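Local coordinates for protein putative glutaryl-CoA dehydrogenase (Thermus thermophilus, PDB 2EBA) that is a putative acyl-CoA dehydrogenase-family flavoprotein that binds flavin-adenine dinucleotide, at residues V174-A177 against E183-G186; F187-D192 against V220-S225. One frame throughout, in Å; residues are numbered along the deposited sequence.

Contact 1 (V174-A177 against E183-G186); sequences VIWA and EVLG
Ile175 meets the partner strand through its backbone. Its O receives a CA-H...O contact from Gly186 CA, 3.5 Å away. The end of the Ile175 side chain leads away from 183-186 and packs on Leu157, Leu215 and Leu217.

Trp176 comes next and forms an antiparallel non-hydrogen-bonded pair with Gly186. Trp176 CA makes a CA-H...O contact with Leu185 O at 3.4 Å. The indole carries most of the side-chain contact. CG is anti to the carbonyl carbon and beside the backbone N (chi1 -57°), which brings the six-membered ring over to the other strand. The ring approaches obliquely across Gly186, which has no side chain to stand in the way. Trp176 CZ3 lies 3.6 Å from Gly186 CA. Trp176 CE3 is 3.3 Å from Leu185 O. Val184 reaches the same ring carbon with one methyl: its CG1, anti to the backbone N, is 4.0 Å from Trp176 CE3.

These residues belong to a beta hairpin, strands 172-178 and 184-190, in the middle domain of the acyl-CoA dehydrogenase fold. The two short segments run at 162° to each other. Around the hairpin, the indole also meets the ring of Phe129 and touches Ala236 and Pro237 of helix 235-269. The Trp176 side chain is about 7 Å from a bound FAD.

Ala177 pairs with Leu185 as an antiparallel hydrogen-bonded pair, their side chains on the face away from the indole. Ala177 N gives a weak bond of 3.3 Å to Leu185 O. The return bond, from Leu185 N to Ala177 O, is 3.1 Å long and nearly straight, 172° at the hydrogen. Leu185 O is thus approached by the amide of Ala177 as well as by the CA and ring of Trp176. The Leu185 side chain packs on Trp155 and Arg227.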
loop_
_atom_site.group_PDB
_atom_site.type_symbol
_atom_site.label_atom_id
_atom_site.label_comp_id
_atom_site.label_asym_id
_atom_site.label_seq_id
_atom_site.Cartn_x
_atom_site.Cartn_y
_atom_site.Cartn_z
ATOM N N VAL A 174 -13.449 -35.027 13.954
ATOM C CA VAL A 174 -12.924 -34.520 15.213
ATOM C C VAL A 174 -13.782 -33.339 15.566
ATOM O O VAL A 174 -13.609 -32.254 15.026
ATOM C CB VAL A 174 -11.478 -34.059 15.066
ATOM C CG1 VAL A 174 -10.941 -33.582 16.403
ATOM C CG2 VAL A 174 -10.645 -35.193 14.530
ATOM N N ILE A 175 -14.727 -33.550 16.468
ATOM C CA ILE A 175 -15.617 -32.482 16.846
ATOM C C ILE A 175 -15.241 -31.881 18.173
ATOM O O ILE A 175 -14.924 -32.602 19.118
ATOM C CB ILE A 175 -17.075 -32.981 16.911
ATOM C CG1 ILE A 175 -17.765 -32.743 15.573
ATOM C CG2 ILE A 175 -17.836 -32.260 18.007
ATOM C CD1 ILE A 175 -17.219 -33.555 14.447
ATOM N N TRP A 176 -15.278 -30.551 18.234
ATOM C CA TRP A 176 -14.978 -29.821 19.461
ATOM C C TRP A 176 -16.260 -29.206 19.991
ATOM O O TRP A 176 -16.937 -28.464 19.284
ATOM C CB TRP A 176 -13.947 -28.714 19.205
ATOM C CG TRP A 176 -12.693 -29.233 18.614
ATOM C CD1 TRP A 176 -12.412 -29.359 17.288
ATOM C CD2 TRP A 176 -11.597 -29.841 19.316
ATOM N NE1 TRP A 176 -11.221 -30.018 17.117
ATOM C CE2 TRP A 176 -10.699 -30.325 18.345
ATOM C CE3 TRP A 176 -11.294 -30.030 20.671
ATOM C CZ2 TRP A 176 -9.517 -30.991 18.686
ATOM C CZ3 TRP A 176 -10.117 -30.695 21.007
ATOM C CH2 TRP A 176 -9.248 -31.165 20.018
ATOM N N ALA A 177 -16.597 -29.536 21.233
ATOM C CA ALA A 177 -17.800 -29.012 21.866
ATOM C C ALA A 177 -17.468 -28.641 23.290
ATOM O O ALA A 177 -16.348 -28.834 23.732
ATOM C CB ALA A 177 -18.900 -30.055 21.854
ATOM N N GLU A 183 -16.056 -25.716 29.068
ATOM C CA GLU A 183 -14.810 -26.480 28.960
ATOM C C GLU A 183 -14.745 -27.197 27.624
ATOM O O GLU A 183 -15.643 -27.959 27.268
ATOM C CB GLU A 183 -14.699 -27.506 30.095
ATOM C CG GLU A 183 -13.553 -28.518 29.954
ATOM C CD GLU A 183 -12.203 -28.007 30.440
ATOM O OE1 GLU A 183 -11.240 -28.813 30.458
ATOM O OE2 GLU A 183 -12.098 -26.811 30.805
ATOM N N VAL A 184 -13.668 -26.964 26.887
ATOM C CA VAL A 184 -13.520 -27.588 25.584
ATOM C C VAL A 184 -12.971 -29.015 25.611
ATOM O O VAL A 184 -11.937 -29.292 26.224
ATOM C CB VAL A 184 -12.632 -26.744 24.674
ATOM C CG1 VAL A 184 -12.698 -27.275 23.259
ATOM C CG2 VAL A 184 -13.072 -25.306 24.724
ATOM N N LEU A 185 -13.690 -29.904 24.924
ATOM C CA LEU A 185 -13.338 -31.309 24.811
ATOM C C LEU A 185 -13.309 -31.699 23.344
ATOM O O LEU A 185 -13.872 -31.002 22.504
ATOM C CB LEU A 185 -14.361 -32.169 25.541
ATOM C CG LEU A 185 -14.421 -32.021 27.062
ATOM C CD1 LEU A 185 -15.574 -32.870 27.594
ATOM C CD2 LEU A 185 -13.086 -32.451 27.692
ATOM N N GLY A 186 -12.656 -32.815 23.039
ATOM C CA GLY A 186 -12.581 -33.271 21.662
ATOM C C GLY A 186 -13.007 -34.712 21.466
ATOM O O GLY A 186 -12.489 -35.614 22.125
#

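Contact 2 (F187-D192 against V220-S225); sequences FLVPTD and VRVPES
Strands 184-190 and 220-223, which belong to different sheets, meet through the buried valines Val189, Val220 and Val222. The short segments run at 122° to each other, with their axes 7.9 Å apart at the closest. Side chains, rather than paired backbones, span this gap.

Val189 uses its two methyls on two different partners. Its CG1, anti to the backbone N (chi1 -179°), lies 4.0 Å from Val220 CG1. Its CG2, beside the backbone N, lies 4.0 Å from Val222 CG2. The side chains of Val189 and Val222 cross at about a right angle, while Val220 meets Val189 at a slant.

This is sheet-against-sheet packing within the beta-rich middle region of the acyl-CoA dehydrogenase fold. Strand 220-223 pairs with strand 154-165, and Leu157 of that strand touches both Val189 and Val222. Phe196 adds to the apolar cluster, touching Val189 and Val220.

Of the residues here, Val222 is the one most covered by the other segment. Its other methyl, CG1, rests 4.1 Å from Leu188 O, a van der Waals contact with the carbonyl oxygen just before Val189.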
loop_
_atom_site.group_PDB
_atom_site.type_symbol
_atom_site.label_atom_id
_atom_site.label_comp_id
_atom_site.label_asym_id
_atom_site.label_seq_id
_atom_site.Cartn_x
_atom_site.Cartn_y
_atom_site.Cartn_z
ATOM N N PHE A 187 -13.931 -34.932 20.536
ATOM C CA PHE A 187 -14.425 -36.274 20.266
ATOM C C PHE A 187 -14.106 -36.794 18.869
ATOM O O PHE A 187 -14.054 -36.032 17.900
ATOM C CB PHE A 187 -15.939 -36.318 20.470
ATOM C CG PHE A 187 -16.394 -35.709 21.762
ATOM C CD1 PHE A 187 -16.575 -34.333 21.871
ATOM C CD2 PHE A 187 -16.621 -36.507 22.880
ATOM C CE1 PHE A 187 -16.976 -33.763 23.073
ATOM C CE2 PHE A 187 -17.020 -35.946 24.083
ATOM C CZ PHE A 187 -17.199 -34.574 24.184
ATOM N N LEU A 188 -13.875 -38.101 18.781
ATOM C CA LEU A 188 -13.629 -38.769 17.505
ATOM C C LEU A 188 -14.998 -39.371 17.202
ATOM O O LEU A 188 -15.327 -40.466 17.649
ATOM C CB LEU A 188 -12.574 -39.872 17.651
ATOM C CG LEU A 188 -11.258 -39.372 18.244
ATOM C CD1 LEU A 188 -10.238 -40.499 18.269
ATOM C CD2 LEU A 188 -10.752 -38.191 17.421
ATOM N N VAL A 189 -15.790 -38.610 16.455
ATOM C CA VAL A 189 -17.158 -38.962 16.090
ATOM C C VAL A 189 -17.303 -39.645 14.741
ATOM O O VAL A 189 -17.040 -39.039 13.710
ATOM C CB VAL A 189 -18.038 -37.690 16.055
ATOM C CG1 VAL A 189 -19.478 -38.046 15.695
ATOM C CG2 VAL A 189 -17.968 -36.979 17.378
ATOM N N PRO A 190 -17.708 -40.920 14.732
ATOM C CA PRO A 190 -17.871 -41.600 13.443
ATOM C C PRO A 190 -18.968 -40.831 12.699
ATOM O O PRO A 190 -19.893 -40.318 13.319
ATOM C CB PRO A 190 -18.290 -43.007 13.852
ATOM C CG PRO A 190 -17.549 -43.201 15.155
ATOM C CD PRO A 190 -17.790 -41.874 15.850
ATOM N N THR A 191 -18.869 -40.724 11.383
ATOM C CA THR A 191 -19.863 -39.947 10.671
ATOM C C THR A 191 -21.154 -40.688 10.385
ATOM O O THR A 191 -22.114 -40.085 9.909
ATOM C CB THR A 191 -19.291 -39.373 9.355
ATOM O OG1 THR A 191 -18.815 -40.439 8.525
ATOM C CG2 THR A 191 -18.148 -38.399 9.655
ATOM N N ASP A 192 -21.193 -41.984 10.681
ATOM C CA ASP A 192 -22.409 -42.744 10.427
ATOM C C ASP A 192 -23.239 -42.962 11.675
ATOM O O ASP A 192 -24.334 -43.505 11.591
ATOM C CB ASP A 192 -22.092 -44.081 9.764
ATOM C CG ASP A 192 -21.212 -44.964 10.613
ATOM O OD1 ASP A 192 -20.842 -46.047 10.125
ATOM O OD2 ASP A 192 -20.889 -44.585 11.758
ATOM N N VAL A 220 -26.246 -36.748 19.000
ATOM C CA VAL A 220 -25.279 -37.767 18.582
ATOM C C VAL A 220 -24.608 -38.414 19.779
ATOM O O VAL A 220 -23.989 -37.721 20.600
ATOM C CB VAL A 220 -24.194 -37.145 17.664
ATOM C CG1 VAL A 220 -23.098 -38.147 17.402
ATOM C CG2 VAL A 220 -24.826 -36.687 16.355
ATOM N N ARG A 221 -24.701 -39.734 19.906
ATOM C CA ARG A 221 -24.068 -40.358 21.054
ATOM C C ARG A 221 -22.674 -40.853 20.711
ATOM O O ARG A 221 -22.416 -41.437 19.638
ATOM C CB ARG A 221 -24.876 -41.533 21.614
ATOM C CG ARG A 221 -26.324 -41.597 21.174
ATOM C CD ARG A 221 -27.267 -41.656 22.384
ATOM N NE ARG A 221 -27.002 -42.786 23.277
ATOM C CZ ARG A 221 -27.223 -42.755 24.590
ATOM N NH1 ARG A 221 -27.704 -41.653 25.155
ATOM N NH2 ARG A 221 -26.962 -43.826 25.337
ATOM N N VAL A 222 -21.766 -40.618 21.646
ATOM C CA VAL A 222 -20.394 -41.014 21.477
ATOM C C VAL A 222 -19.854 -41.562 22.784
ATOM O O VAL A 222 -19.945 -40.905 23.824
ATOM C CB VAL A 222 -19.512 -39.816 21.079
ATOM C CG1 VAL A 222 -18.183 -40.322 20.537
ATOM C CG2 VAL A 222 -20.241 -38.931 20.069
ATOM N N PRO A 223 -19.286 -42.775 22.749
ATOM C CA PRO A 223 -18.731 -43.382 23.960
ATOM C C PRO A 223 -17.562 -42.553 24.506
ATOM O O PRO A 223 -16.980 -41.748 23.785
ATOM C CB PRO A 223 -18.281 -44.757 23.472
ATOM C CG PRO A 223 -17.900 -44.493 22.048
ATOM C CD PRO A 223 -19.062 -43.643 21.580
ATOM N N GLU A 224 -17.235 -42.743 25.779
ATOM C CA GLU A 224 -16.121 -42.034 26.403
ATOM C C GLU A 224 -14.819 -42.553 25.795
ATOM O O GLU A 224 -13.804 -41.858 25.806
ATOM C CB GLU A 224 -16.136 -42.273 27.920
ATOM C CG GLU A 224 -14.842 -41.942 28.667
ATOM C CD GLU A 224 -14.398 -40.491 28.506
ATOM O OE1 GLU A 224 -15.263 -39.596 28.413
ATOM O OE2 GLU A 224 -13.174 -40.244 28.489
ATOM N N SER A 225 -14.862 -43.775 25.263
ATOM C CA SER A 225 -13.697 -44.402 24.644
ATOM C C SER A 225 -13.366 -43.699 23.322
ATOM O O SER A 225 -12.331 -43.966 22.712
ATOM C CB SER A 225 -13.962 -45.893 24.381
ATOM O OG SER A 225 -14.773 -46.079 23.233
#

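The two contacts lie in series along the chain: contact 1 closes before contact 2 opens. Their centres are 11 Å apart, on the same side of the centre of the chain. Both use strand 184-190. It stays paired with strand 172-178 from contact 1 on into contact 2, where Val189 also packs against strand 220-223. The hairpin pairing runs on between them through a probable hydrogen bond of 2.9 Å from Phe187 N to Ile175 O. Ile175 CB also packs on Val189 CG2 at 4.1 Å. One strand thus joins the three-stranded sheet to the neighbouring antiparallel sheet.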